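Local structure of elongation factor G (Thermus thermophilus, 2DY1) at residues 449-454 / 621-626; 576-581 / 637-642. The protein binds GTP and magnesium and probably acts as a GTPase that drives translocation during translation elongation. All blocks are in the same frame, centred on the assembly; numbering follows the deposited sequence.

Interaction 1: residues 449-454 / 621-626; sequences FSVPKV and EVLEYY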
ATOM      1  N   PHE A 449      10.492 -16.522  -7.950  1.00 16.13           N
ATOM      2  CA  PHE A 449       9.368 -16.677  -7.030  1.00 14.04           C
ATOM      3  C   PHE A 449       8.686 -18.026  -7.256  1.00 18.44           C
ATOM      4  O   PHE A 449       8.607 -18.506  -8.389  1.00 18.35           O
ATOM      5  CB  PHE A 449       8.291 -15.612  -7.284  1.00 14.13           C
ATOM      6  CG  PHE A 449       8.754 -14.198  -7.111  1.00 14.20           C
ATOM      7  CD1 PHE A 449       9.820 -13.881  -6.289  1.00 15.50           C
ATOM      8  CD2 PHE A 449       8.040 -13.161  -7.715  1.00 20.82           C
ATOM      9  CE1 PHE A 449      10.169 -12.555  -6.060  1.00 20.70           C
ATOM     10  CE2 PHE A 449       8.384 -11.831  -7.487  1.00 17.02           C
ATOM     11  CZ  PHE A 449       9.444 -11.528  -6.660  1.00 19.45           C
ATOM     12  N   SER A 450       8.193 -18.634  -6.180  1.00 16.99           N
ATOM     13  CA  SER A 450       7.415 -19.863  -6.299  1.00 17.50           C
ATOM     14  C   SER A 450       6.182 -19.730  -5.400  1.00 17.45           C
ATOM     15  O   SER A 450       6.106 -18.837  -4.550  1.00 16.27           O
ATOM     16  CB  SER A 450       8.236 -21.088  -5.887  1.00 22.48           C
ATOM     17  OG  SER A 450       8.543 -21.070  -4.508  1.00 21.73           O
ATOM     18  N   VAL A 451       5.192 -20.593  -5.603  1.00 17.84           N
ATOM     19  CA  VAL A 451       4.009 -20.562  -4.766  1.00 20.22           C
ATOM     20  C   VAL A 451       4.463 -21.115  -3.415  1.00 20.31           C
ATOM     21  O   VAL A 451       5.109 -22.167  -3.353  1.00 22.30           O
ATOM     22  CB  VAL A 451       2.900 -21.478  -5.323  1.00 22.16           C
ATOM     23  CG1 VAL A 451       1.704 -21.477  -4.385  1.00 24.78           C
ATOM     24  CG2 VAL A 451       2.482 -21.006  -6.721  1.00 23.83           C
ATOM     25  N   PRO A 452       4.141 -20.418  -2.315  1.00 15.47           N
ATOM     26  CA  PRO A 452       4.558 -20.910  -0.995  1.00 15.17           C
ATOM     27  C   PRO A 452       4.010 -22.295  -0.685  1.00 16.50           C
ATOM     28  O   PRO A 452       2.907 -22.651  -1.112  1.00 20.85           O
ATOM     29  CB  PRO A 452       3.965 -19.879  -0.027  1.00 16.02           C
ATOM     30  CG  PRO A 452       3.925 -18.598  -0.863  1.00 17.14           C
ATOM     31  CD  PRO A 452       3.452 -19.119  -2.213  1.00 17.78           C
ATOM     32  N   LYS A 453       4.783 -23.051   0.082  1.00 18.90           N
ATOM     33  CA  LYS A 453       4.363 -24.378   0.525  1.00 22.38           C
ATOM     34  C   LYS A 453       3.244 -24.191   1.548  1.00 22.04           C
ATOM     35  O   LYS A 453       3.258 -23.236   2.319  1.00 23.17           O
ATOM     36  CB  LYS A 453       5.537 -25.098   1.175  1.00 23.74           C
ATOM     37  CG  LYS A 453       6.629 -25.465   0.207  1.00 28.58           C
ATOM     38  CD  LYS A 453       7.784 -26.103   0.933  1.00 39.57           C
ATOM     39  CE  LYS A 453       8.883 -26.513  -0.026  1.00 46.69           C
ATOM     40  NZ  LYS A 453      10.021 -27.121   0.718  1.00 56.40           N
ATOM     41  N   VAL A 454       2.275 -25.101   1.553  1.00 21.39           N
ATOM     42  CA  VAL A 454       1.160 -25.016   2.487  1.00 23.15           C
ATOM     43  C   VAL A 454       1.577 -25.583   3.837  1.00 23.17           C
ATOM     44  O   VAL A 454       2.208 -26.636   3.912  1.00 22.75           O
ATOM     45  CB  VAL A 454      -0.062 -25.808   1.971  1.00 22.41           C
ATOM     46  CG1 VAL A 454      -1.162 -25.844   3.023  1.00 19.75           C
ATOM     47  CG2 VAL A 454      -0.588 -25.157   0.698  1.00 22.90           C
ATOM     48  N   GLU A 621      -5.734 -24.344  -2.508  1.00 22.88           N
ATOM     49  CA  GLU A 621      -6.445 -24.183  -3.775  1.00 31.41           C
ATOM     50  C   GLU A 621      -6.515 -22.734  -4.235  1.00 33.68           C
ATOM     51  O   GLU A 621      -7.027 -22.458  -5.325  1.00 32.28           O
ATOM     52  CB  GLU A 621      -7.874 -24.717  -3.641  1.00 38.23           C
ATOM     53  CG  GLU A 621      -7.964 -26.188  -3.294  1.00 48.58           C
ATOM     54  CD  GLU A 621      -7.317 -27.061  -4.342  1.00 55.54           C
ATOM     55  OE1 GLU A 621      -7.755 -27.008  -5.511  1.00 57.66           O
ATOM     56  OE2 GLU A 621      -6.367 -27.795  -3.999  1.00 61.24           O
ATOM     57  N   VAL A 622      -6.003 -21.812  -3.421  1.00 31.06           N
ATOM     58  CA  VAL A 622      -6.070 -20.387  -3.745  1.00 26.05           C
ATOM     59  C   VAL A 622      -4.789 -19.578  -3.536  1.00 25.51           C
ATOM     60  O   VAL A 622      -4.858 -18.365  -3.376  1.00 24.79           O
ATOM     61  CB  VAL A 622      -7.170 -19.689  -2.913  1.00 25.36           C
ATOM     62  CG1 VAL A 622      -8.556 -20.117  -3.396  1.00 26.97           C
ATOM     63  CG2 VAL A 622      -6.992 -20.028  -1.432  1.00 28.58           C
ATOM     64  N   LEU A 623      -3.632 -20.222  -3.543  1.00 22.73           N
ATOM     65  CA  LEU A 623      -2.400 -19.474  -3.330  1.00 25.07           C
ATOM     66  C   LEU A 623      -2.107 -18.506  -4.470  1.00 23.03           C
ATOM     67  O   LEU A 623      -1.354 -17.544  -4.301  1.00 22.12           O
ATOM     68  CB  LEU A 623      -1.232 -20.426  -3.116  1.00 24.92           C
ATOM     69  CG  LEU A 623      -1.185 -21.007  -1.698  1.00 30.35           C
ATOM     70  CD1 LEU A 623      -0.200 -22.150  -1.643  1.00 36.20           C
ATOM     71  CD2 LEU A 623      -0.794 -19.913  -0.716  1.00 30.98           C
ATOM     72  N   GLU A 624      -2.690 -18.764  -5.640  1.00 23.34           N
ATOM     73  CA  GLU A 624      -2.501 -17.862  -6.768  1.00 21.08           C
ATOM     74  C   GLU A 624      -3.833 -17.364  -7.275  1.00 23.62           C
ATOM     75  O   GLU A 624      -3.970 -17.035  -8.452  1.00 24.62           O
ATOM     76  CB  GLU A 624      -1.734 -18.537  -7.908  1.00 26.04           C
ATOM     77  CG  GLU A 624      -0.302 -18.840  -7.545  1.00 23.80           C
ATOM     78  CD  GLU A 624       0.584 -19.005  -8.747  1.00 30.19           C
ATOM     79  OE1 GLU A 624       0.292 -19.873  -9.595  1.00 24.90           O
ATOM     80  OE2 GLU A 624       1.583 -18.265  -8.842  1.00 26.95           O
ATOM     81  N   TYR A 625      -4.818 -17.289  -6.386  1.00 21.04           N
ATOM     82  CA  TYR A 625      -6.127 -16.808  -6.784  1.00 26.56           C
ATOM     83  C   TYR A 625      -5.961 -15.380  -7.321  1.00 25.79           C
ATOM     84  O   TYR A 625      -6.659 -14.977  -8.250  1.00 25.81           O
ATOM     85  CB  TYR A 625      -7.088 -16.832  -5.587  1.00 27.99           C
ATOM     86  CG  TYR A 625      -8.548 -16.677  -5.965  1.00 28.79           C
ATOM     87  CD1 TYR A 625      -9.312 -15.628  -5.455  1.00 29.67           C
ATOM     88  CD2 TYR A 625      -9.163 -17.579  -6.839  1.00 34.88           C
ATOM     89  CE1 TYR A 625     -10.663 -15.476  -5.810  1.00 28.73           C
ATOM     90  CE2 TYR A 625     -10.507 -17.434  -7.201  1.00 31.55           C
ATOM     91  CZ  TYR A 625     -11.245 -16.384  -6.683  1.00 36.42           C
ATOM     92  OH  TYR A 625     -12.567 -16.236  -7.040  1.00 32.50           O
ATOM     93  N   TYR A 626      -5.012 -14.629  -6.760  1.00 22.48           N
ATOM     94  CA  TYR A 626      -4.781 -13.256  -7.197  1.00 23.77           C
ATOM     95  C   TYR A 626      -4.440 -13.171  -8.687  1.00 19.58           C
ATOM     96  O   TYR A 626      -4.711 -12.156  -9.320  1.00 24.44           O
ATOM     97  CB  TYR A 626      -3.674 -12.579  -6.356  1.00 19.44           C
ATOM     98  CG  TYR A 626      -2.259 -13.062  -6.608  1.00 15.99           C
ATOM     99  CD1 TYR A 626      -1.796 -14.261  -6.060  1.00 18.51           C
ATOM    100  CD2 TYR A 626      -1.367 -12.296  -7.368  1.00 16.17           C
ATOM    101  CE1 TYR A 626      -0.490 -14.679  -6.254  1.00 15.05           C
ATOM    102  CE2 TYR A 626      -0.052 -12.711  -7.573  1.00 19.27           C
ATOM    103  CZ  TYR A 626       0.379 -13.900  -7.010  1.00 18.87           C
ATOM    104  OH  TYR A 626       1.685 -14.290  -7.191  1.00 17.22           O
TER

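Interaction 2: residues 576-581 / 637-642; sequences YRLKVL and GAYTLE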
ATOM      1  N   TYR A 576      -9.420 -21.242   4.469  1.00 30.09           N
ATOM      2  CA  TYR A 576      -9.544 -19.793   4.524  1.00 32.19           C
ATOM      3  C   TYR A 576     -10.941 -19.310   4.158  1.00 32.78           C
ATOM      4  O   TYR A 576     -11.689 -20.002   3.457  1.00 33.77           O
ATOM      5  CB  TYR A 576      -8.529 -19.139   3.565  1.00 25.88           C
ATOM      6  CG  TYR A 576      -7.124 -19.019   4.128  1.00 22.20           C
ATOM      7  CD1 TYR A 576      -6.431 -20.144   4.580  1.00 25.63           C
ATOM      8  CD2 TYR A 576      -6.511 -17.768   4.260  1.00 25.21           C
ATOM      9  CE1 TYR A 576      -5.161 -20.020   5.162  1.00 22.99           C
ATOM     10  CE2 TYR A 576      -5.251 -17.632   4.831  1.00 25.65           C
ATOM     11  CZ  TYR A 576      -4.584 -18.766   5.286  1.00 27.09           C
ATOM     12  OH  TYR A 576      -3.362 -18.628   5.901  1.00 28.35           O
ATOM     13  N   ARG A 577     -11.301 -18.140   4.676  1.00 35.51           N
ATOM     14  CA  ARG A 577     -12.570 -17.520   4.319  1.00 41.88           C
ATOM     15  C   ARG A 577     -12.263 -16.653   3.106  1.00 41.19           C
ATOM     16  O   ARG A 577     -11.346 -15.834   3.166  1.00 34.65           O
ATOM     17  CB  ARG A 577     -13.181 -16.706   5.489  1.00 46.37           C
ATOM     18  CG  ARG A 577     -12.270 -15.982   6.506  1.00 55.30           C
ATOM     19  CD  ARG A 577     -13.150 -15.131   7.443  1.00 60.73           C
ATOM     20  NE  ARG A 577     -12.619 -14.742   8.760  1.00 66.66           N
ATOM     21  CZ  ARG A 577     -12.297 -15.585   9.738  1.00 67.97           C
ATOM     22  NH1 ARG A 577     -12.423 -16.892   9.563  1.00 69.69           N
ATOM     23  NH2 ARG A 577     -11.894 -15.117  10.912  1.00 70.47           N
ATOM     24  N   LEU A 578     -12.978 -16.881   2.006  1.00 41.78           N
ATOM     25  CA  LEU A 578     -12.738 -16.141   0.775  1.00 43.46           C
ATOM     26  C   LEU A 578     -13.946 -15.309   0.366  1.00 47.63           C
ATOM     27  O   LEU A 578     -15.040 -15.839   0.157  1.00 50.51           O
ATOM     28  CB  LEU A 578     -12.364 -17.122  -0.348  1.00 45.75           C
ATOM     29  CG  LEU A 578     -11.891 -16.693  -1.750  1.00 46.43           C
ATOM     30  CD1 LEU A 578     -12.937 -17.086  -2.775  1.00 46.15           C
ATOM     31  CD2 LEU A 578     -11.598 -15.205  -1.808  1.00 42.66           C
ATOM     32  N   LYS A 579     -13.736 -14.000   0.252  1.00 43.88           N
ATOM     33  CA  LYS A 579     -14.792 -13.081  -0.158  1.00 46.35           C
ATOM     34  C   LYS A 579     -14.455 -12.606  -1.565  1.00 43.66           C
ATOM     35  O   LYS A 579     -13.351 -12.127  -1.811  1.00 40.30           O
ATOM     36  CB  LYS A 579     -14.854 -11.882   0.789  1.00 54.88           C
ATOM     37  CG  LYS A 579     -15.236 -12.240   2.218  1.00 65.34           C
ATOM     38  CD  LYS A 579     -15.315 -11.003   3.104  1.00 73.03           C
ATOM     39  CE  LYS A 579     -15.793 -11.360   4.509  1.00 73.85           C
ATOM     40  NZ  LYS A 579     -15.899 -10.159   5.387  1.00 75.09           N
ATOM     41  N   VAL A 580     -15.398 -12.753  -2.488  1.00 42.17           N
ATOM     42  CA  VAL A 580     -15.165 -12.329  -3.861  1.00 44.54           C
ATOM     43  C   VAL A 580     -16.253 -11.382  -4.357  1.00 42.45           C
ATOM     44  O   VAL A 580     -17.441 -11.693  -4.286  1.00 44.88           O
ATOM     45  CB  VAL A 580     -15.086 -13.546  -4.823  1.00 43.44           C
ATOM     46  CG1 VAL A 580     -14.873 -13.071  -6.255  1.00 46.51           C
ATOM     47  CG2 VAL A 580     -13.950 -14.459  -4.412  1.00 47.70           C
ATOM     48  N   LEU A 581     -15.833 -10.219  -4.843  1.00 40.13           N
ATOM     49  CA  LEU A 581     -16.753  -9.223  -5.378  1.00 45.27           C
ATOM     50  C   LEU A 581     -16.628  -9.349  -6.891  1.00 46.57           C
ATOM     51  O   LEU A 581     -15.533  -9.206  -7.439  1.00 48.27           O
ATOM     52  CB  LEU A 581     -16.338  -7.818  -4.927  1.00 47.52           C
ATOM     53  CG  LEU A 581     -17.309  -6.648  -5.126  1.00 54.14           C
ATOM     54  CD1 LEU A 581     -17.627  -6.482  -6.596  1.00 55.17           C
ATOM     55  CD2 LEU A 581     -18.581  -6.888  -4.330  1.00 53.27           C
ATOM     56  N   GLY A 637     -13.180  -7.764 -10.704  1.00 48.81           N
ATOM     57  CA  GLY A 637     -13.243  -8.404  -9.404  1.00 45.59           C
ATOM     58  C   GLY A 637     -12.198  -7.999  -8.376  1.00 44.81           C
ATOM     59  O   GLY A 637     -11.141  -7.459  -8.703  1.00 44.76           O
ATOM     60  N   ALA A 638     -12.522  -8.272  -7.117  1.00 41.01           N
ATOM     61  CA  ALA A 638     -11.649  -7.994  -5.982  1.00 39.42           C
ATOM     62  C   ALA A 638     -11.878  -9.161  -5.026  1.00 37.91           C
ATOM     63  O   ALA A 638     -12.892  -9.855  -5.125  1.00 36.01           O
ATOM     64  CB  ALA A 638     -12.035  -6.674  -5.320  1.00 35.57           C
ATOM     65  N   TYR A 639     -10.956  -9.385  -4.100  1.00 35.24           N
ATOM     66  CA  TYR A 639     -11.113 -10.504  -3.179  1.00 35.99           C
ATOM     67  C   TYR A 639     -10.314 -10.303  -1.901  1.00 33.11           C
ATOM     68  O   TYR A 639      -9.392  -9.491  -1.856  1.00 30.98           O
ATOM     69  CB  TYR A 639     -10.619 -11.789  -3.850  1.00 33.10           C
ATOM     70  CG  TYR A 639      -9.116 -11.940  -3.768  1.00 36.51           C
ATOM     71  CD1 TYR A 639      -8.514 -12.560  -2.667  1.00 38.09           C
ATOM     72  CD2 TYR A 639      -8.286 -11.369  -4.733  1.00 33.85           C
ATOM     73  CE1 TYR A 639      -7.126 -12.596  -2.528  1.00 36.82           C
ATOM     74  CE2 TYR A 639      -6.898 -11.399  -4.604  1.00 35.39           C
ATOM     75  CZ  TYR A 639      -6.325 -12.008  -3.497  1.00 40.05           C
ATOM     76  OH  TYR A 639      -4.959 -11.985  -3.342  1.00 34.27           O
ATOM     77  N   THR A 640     -10.674 -11.062  -0.872  1.00 32.42           N
ATOM     78  CA  THR A 640      -9.955 -11.039   0.396  1.00 32.47           C
ATOM     79  C   THR A 640      -9.903 -12.486   0.883  1.00 29.32           C
ATOM     80  O   THR A 640     -10.881 -13.229   0.760  1.00 34.29           O
ATOM     81  CB  THR A 640     -10.668 -10.197   1.487  1.00 36.59           C
ATOM     82  OG1 THR A 640     -11.917 -10.811   1.828  1.00 36.10           O
ATOM     83  CG2 THR A 640     -10.897  -8.771   1.005  1.00 37.26           C
ATOM     84  N   LEU A 641      -8.750 -12.889   1.406  1.00 30.49           N
ATOM     85  CA  LEU A 641      -8.559 -14.231   1.940  1.00 27.47           C
ATOM     86  C   LEU A 641      -8.108 -14.089   3.385  1.00 27.04           C
ATOM     87  O   LEU A 641      -7.238 -13.274   3.689  1.00 31.37           O
ATOM     88  CB  LEU A 641      -7.485 -14.988   1.150  1.00 29.73           C
ATOM     89  CG  LEU A 641      -7.886 -15.716  -0.133  1.00 30.66           C
ATOM     90  CD1 LEU A 641      -6.632 -16.188  -0.885  1.00 27.07           C
ATOM     91  CD2 LEU A 641      -8.780 -16.904   0.225  1.00 29.62           C
ATOM     92  N   GLU A 642      -8.712 -14.863   4.280  1.00 28.57           N
ATOM     93  CA  GLU A 642      -8.334 -14.810   5.689  1.00 30.36           C
ATOM     94  C   GLU A 642      -8.403 -16.205   6.282  1.00 27.10           C
ATOM     95  O   GLU A 642      -9.320 -16.969   5.980  1.00 28.79           O
ATOM     96  CB  GLU A 642      -9.270 -13.879   6.473  1.00 38.63           C
ATOM     97  CG  GLU A 642      -9.160 -12.409   6.102  1.00 57.43           C
ATOM     98  CD  GLU A 642      -9.976 -11.512   7.018  1.00 68.04           C
ATOM     99  OE1 GLU A 642      -9.879 -10.274   6.876  1.00 74.88           O
ATOM    100  OE2 GLU A 642     -10.715 -12.042   7.877  1.00 72.77           O
TER
HETATM  101  O   HOH W   1     -12.160 -13.141   3.474  1.00 39.27           O

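Interaction 1: residues 449-454 / 621-626
The carboxylate of E624 has the methyl CG2 of V451 over one of its faces, almost straight above its central carbon: CG2 of V451 is 3.4 Å from CD of E624, with the two oxygens only slightly farther off. K627, in the helix that starts right after E624, makes a salt bridge to OE2. Within 621-626 the ring of Y626 has the backbone O of L623 at its edge, in the ring plane. V451 straddles two residues: with CG1 anti to the backbone N (chi1 177°), that branch meets L623 while CG2 goes to E624. The fit is tight, since CG1 of V451 sits 3.4 Å from CB of L623 and equally close to its CD1. That same CD1 of L623 also comes within 3.2 Å of the carbonyl O of P452, and 3.8 Å from CG2 of V454. No hydrogen bond joins the segments; the contact is van der Waals packing, mostly between side chains. A type I turn from V622 to Y625, closed by the bond from Y625 N to V622 O, presents L623, and E624 is the N-cap residue of helix 625-633. This is a small interdomain contact: the extended chain leaving strand 447-450 of domain III leans on the turn before the second helix of domain V, a ferredoxin-like domain at the C-terminal end of EF-G.

Interaction 2: residues 576-581 / 637-642
The carbonyl O of R577 is gripped by two donors. The backbone N of E642 reaches this oxygen at 3.0 Å, in the carbonyl plane, and a water donates to R577 O from 2.8 Å; CA of L641 adds a C-H...O contact. The water lies 2.9 Å from OG1 of T640, so it bridges main chain and side chain across the strands. In return R577 N gives E642 O a short bond of 2.6 Å, nearly straight. The hydrogen-bonded pairs continue at K579 with T640 and L581 with A638, each with two reciprocal N-H...O bonds, and alternate with the non-hydrogen-bonded pairs L578 with L641 and V580 with Y639. The segments run at 170° to each other. They belong to the first and last strands of the ferredoxin-like domain V of EF-G, side by side in its antiparallel sheet; the other side of 576-581 is bonded to strand 610-618.

One face carries R577, K579, L581, A638, T640 and E642. There the extended side chain of R577, its CG between backbone N and carbonyl carbon at a strained chi1 of 33°, brings NE to 3.4 Å from OE2 of E642. It is a salt bridge with a weak, bent hydrogen bond, the guanidinium and carboxylate planes 60° apart. OG1 of T640 lies 3.3 Å from CB of K579. On the other face CD2 of L641 packs against CB of L578 at 3.6 Å, and CD2 of L578 reaches CB of Y639 at 4.1 Å. Helices 587-596 and 625-633 cover this apolar side: L594 meets L578, V590 meets V580, and L629 touches both V580 and Y639.

From the N terminus, the chain first passes 449-454, leaving the edge strand 447-450 of the domain III sheet, then runs through domain IV before reaching 576-581. At 621-626 interaction 1 closes the longer loop, bringing domain V back against the chain that left domain III. Helix 625-633 then leads into 637-642, where interaction 2 closes a shorter loop within domain V. The segments alternate, so the two loops cross and neither contains the other. The two interactions also touch: the hydroxyl OH of Y639 lies 3.3 Å from CB of Y626, and OH of Y625 is 3.5 Å from CG2 of V580. The helix that begins in interaction 1 thus packs on the strand pair of interaction 2.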